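Local structure of acyl-homoserine-lactone synthase (Pseudomonas aeruginosa, 1RO5) at residues 77-82 and 99-104. The protein synthesises the quorum-sensing signal N-(3-oxododecanoyl)homoserine lactone from an acyl-acyl carrier protein and S-adenosyl-L-methionine. Residues are numbered along the deposited sequence; the frame is centred on the assembly and turned at random.
Sequences PYMLKN and IWELSR
The carboxylate of E101 reaches from strand 99-107 to the N-terminal end of the short helix 79-82 and binds the first amides of its backbone. M79 N donates to E101 OE1 at 2.8 Å, on the syn side of the carboxylate but 32° out of its plane. L80 N reaches E101 OE2 at 2.9 Å in a weak, bent bond. E101 CG stands anti to the backbone N (chi1 -176°), and the extended chain carries the acid across to the helix start. Two N-H groups of the helix's first turn thus grip both oxygens of a buried side-chain carboxylate. Y78, the N-cap residue, flanks this acid: E101 CD lies in the plane of its ring, at the edge, 3.5 Å from Y78 CD1. Y78 OH is bonded to the carbonyl of P94.

M79 packs further along the strand, on S103 and R104. Its SD lies 3.5 Å from S103 CB. The chain then bends at chi3 (77°), which turns the methyl to the R104 guanidinium. M79 CE rests over one face of that group, 3.5 Å from R104 NH1. The polar ends have partners elsewhere: S103 OG bonds to R70 NE, and R104 pairs with E45, with the carbonyl of W36 and, by cation-pi, with F30.

Helix 79-82 sits against the central sheet of this acetyltransferase-like alpha-beta-alpha sandwich. Strand 99-107 runs between strand 64-73, antiparallel, and strand 139-145, parallel. M79 also touches R70 and L80 touches V143 on these neighbours, while W100 and L102 touch helix 118-133.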
loop_
_atom_site.group_PDB
_atom_site.type_symbol
_atom_site.label_atom_id
_atom_site.label_comp_id
_atom_site.label_asym_id
_atom_site.label_seq_id
_atom_site.Cartn_x
_atom_site.Cartn_y
_atom_site.Cartn_z
ATOM N N PRO A 77 -4.550 -2.654 15.147
ATOM C CA PRO A 77 -3.651 -3.726 14.719
ATOM C C PRO A 77 -3.265 -3.544 13.215
ATOM O O PRO A 77 -4.119 -3.061 12.458
ATOM C CB PRO A 77 -4.506 -5.010 14.906
ATOM C CG PRO A 77 -5.634 -4.565 15.813
ATOM C CD PRO A 77 -5.923 -3.121 15.436
ATOM N N TYR A 78 -2.016 -3.878 12.840
ATOM C CA TYR A 78 -1.574 -3.765 11.469
ATOM C C TYR A 78 -0.523 -4.820 11.199
ATOM O O TYR A 78 -0.040 -5.434 12.149
ATOM C CB TYR A 78 -1.139 -2.312 11.139
ATOM C CG TYR A 78 0.037 -1.805 11.909
ATOM C CD1 TYR A 78 1.291 -1.836 11.361
ATOM C CD2 TYR A 78 -0.129 -1.306 13.207
ATOM C CE1 TYR A 78 2.366 -1.362 12.024
ATOM C CE2 TYR A 78 0.964 -0.816 13.923
ATOM C CZ TYR A 78 2.205 -0.812 13.255
ATOM O OH TYR A 78 3.345 -0.370 13.923
ATOM N N MET A 79 -0.246 -5.140 9.920
ATOM C CA MET A 79 0.451 -6.404 9.576
ATOM C C MET A 79 1.924 -6.317 10.096
ATOM O O MET A 79 2.487 -7.331 10.501
ATOM C CB MET A 79 0.498 -6.644 8.050
ATOM C CG MET A 79 -0.890 -6.670 7.380
ATOM S SD MET A 79 -0.938 -7.327 5.735
ATOM C CE MET A 79 -0.833 -9.218 6.220
ATOM N N LEU A 80 2.550 -5.138 10.161
ATOM C CA LEU A 80 3.993 -5.118 10.519
ATOM C C LEU A 80 4.065 -5.529 12.018
ATOM O O LEU A 80 4.928 -6.290 12.406
ATOM C CB LEU A 80 4.593 -3.721 10.405
ATOM C CG LEU A 80 6.070 -3.478 10.415
ATOM C CD1 LEU A 80 6.568 -2.084 10.558
ATOM C CD2 LEU A 80 7.045 -4.591 10.660
ATOM N N LYS A 81 3.115 -5.030 12.790
ATOM C CA LYS A 81 3.110 -5.208 14.244
ATOM C C LYS A 81 2.585 -6.571 14.567
ATOM O O LYS A 81 3.115 -7.220 15.485
ATOM C CB LYS A 81 2.244 -4.158 14.936
ATOM C CG LYS A 81 2.238 -4.238 16.477
ATOM C CD LYS A 81 1.117 -3.584 17.322
ATOM C CE LYS A 81 1.278 -2.134 17.690
ATOM N NZ LYS A 81 -0.087 -1.371 17.440
ATOM N N ASN A 82 1.568 -7.057 13.823
ATOM C CA ASN A 82 0.908 -8.252 14.310
ATOM C C ASN A 82 1.035 -9.442 13.435
ATOM O O ASN A 82 0.492 -10.448 13.822
ATOM C CB ASN A 82 -0.570 -7.969 14.576
ATOM C CG ASN A 82 -0.776 -6.889 15.621
ATOM O OD1 ASN A 82 -1.122 -5.716 15.322
ATOM N ND2 ASN A 82 -0.480 -7.233 16.836
ATOM N N ILE A 99 0.792 8.067 11.840
ATOM C CA ILE A 99 1.445 7.079 11.026
ATOM C C ILE A 99 0.412 5.961 10.613
ATOM O O ILE A 99 -0.347 5.484 11.481
ATOM C CB ILE A 99 2.639 6.486 11.850
ATOM C CG1 ILE A 99 3.597 7.663 12.318
ATOM C CG2 ILE A 99 3.303 5.300 11.057
ATOM C CD1 ILE A 99 4.706 7.238 13.343
ATOM N N TRP A 100 0.473 5.520 9.350
ATOM C CA TRP A 100 -0.372 4.509 8.801
ATOM C C TRP A 100 0.503 3.454 8.201
ATOM O O TRP A 100 1.644 3.690 7.823
ATOM C CB TRP A 100 -1.238 5.139 7.674
ATOM C CG TRP A 100 -2.400 5.977 8.077
ATOM C CD1 TRP A 100 -2.959 6.082 9.303
ATOM C CD2 TRP A 100 -3.160 6.840 7.223
ATOM N NE1 TRP A 100 -4.065 6.909 9.255
ATOM C CE2 TRP A 100 -4.181 7.403 7.991
ATOM C CE3 TRP A 100 -3.056 7.206 5.884
ATOM C CZ2 TRP A 100 -5.096 8.268 7.474
ATOM C CZ3 TRP A 100 -3.953 8.043 5.374
ATOM C CH2 TRP A 100 -4.984 8.569 6.166
ATOM N N GLU A 101 -0.050 2.289 8.054
ATOM C CA GLU A 101 0.586 1.193 7.414
ATOM C C GLU A 101 -0.052 0.887 6.080
ATOM O O GLU A 101 -1.300 0.996 5.932
ATOM C CB GLU A 101 0.445 -0.083 8.279
ATOM C CG GLU A 101 1.232 -1.196 7.576
ATOM C CD GLU A 101 0.866 -2.642 7.939
ATOM O OE1 GLU A 101 -0.308 -2.964 8.130
ATOM O OE2 GLU A 101 1.762 -3.442 7.930
ATOM N N LEU A 102 0.804 0.601 5.084
ATOM C CA LEU A 102 0.353 0.140 3.794
ATOM C C LEU A 102 0.574 -1.375 3.740
ATOM O O LEU A 102 1.624 -1.904 4.223
ATOM C CB LEU A 102 1.132 0.776 2.664
ATOM C CG LEU A 102 1.310 2.279 2.676
ATOM C CD1 LEU A 102 2.116 2.624 1.498
ATOM C CD2 LEU A 102 -0.101 2.920 2.631
ATOM N N SER A 103 -0.338 -2.056 3.012
ATOM C CA SER A 103 -0.241 -3.477 2.844
ATOM C C SER A 103 -0.953 -3.952 1.632
ATOM O O SER A 103 -1.720 -3.215 1.045
ATOM C CB SER A 103 -0.758 -4.198 4.131
ATOM O OG SER A 103 -2.131 -4.001 4.371
ATOM N N ARG A 104 -0.730 -5.189 1.206
ATOM C CA ARG A 104 -1.529 -5.735 0.074
ATOM C C ARG A 104 -1.456 -4.930 -1.219
ATOM O O ARG A 104 -2.485 -4.682 -1.835
ATOM C CB ARG A 104 -2.999 -5.992 0.487
ATOM C CG ARG A 104 -3.181 -7.003 1.636
ATOM C CD ARG A 104 -2.591 -8.337 1.206
ATOM N NE ARG A 104 -2.885 -9.494 2.059
ATOM C CZ ARG A 104 -1.963 -10.218 2.754
ATOM N NH1 ARG A 104 -0.636 -9.946 2.765
ATOM N NH2 ARG A 104 -2.361 -11.262 3.414
#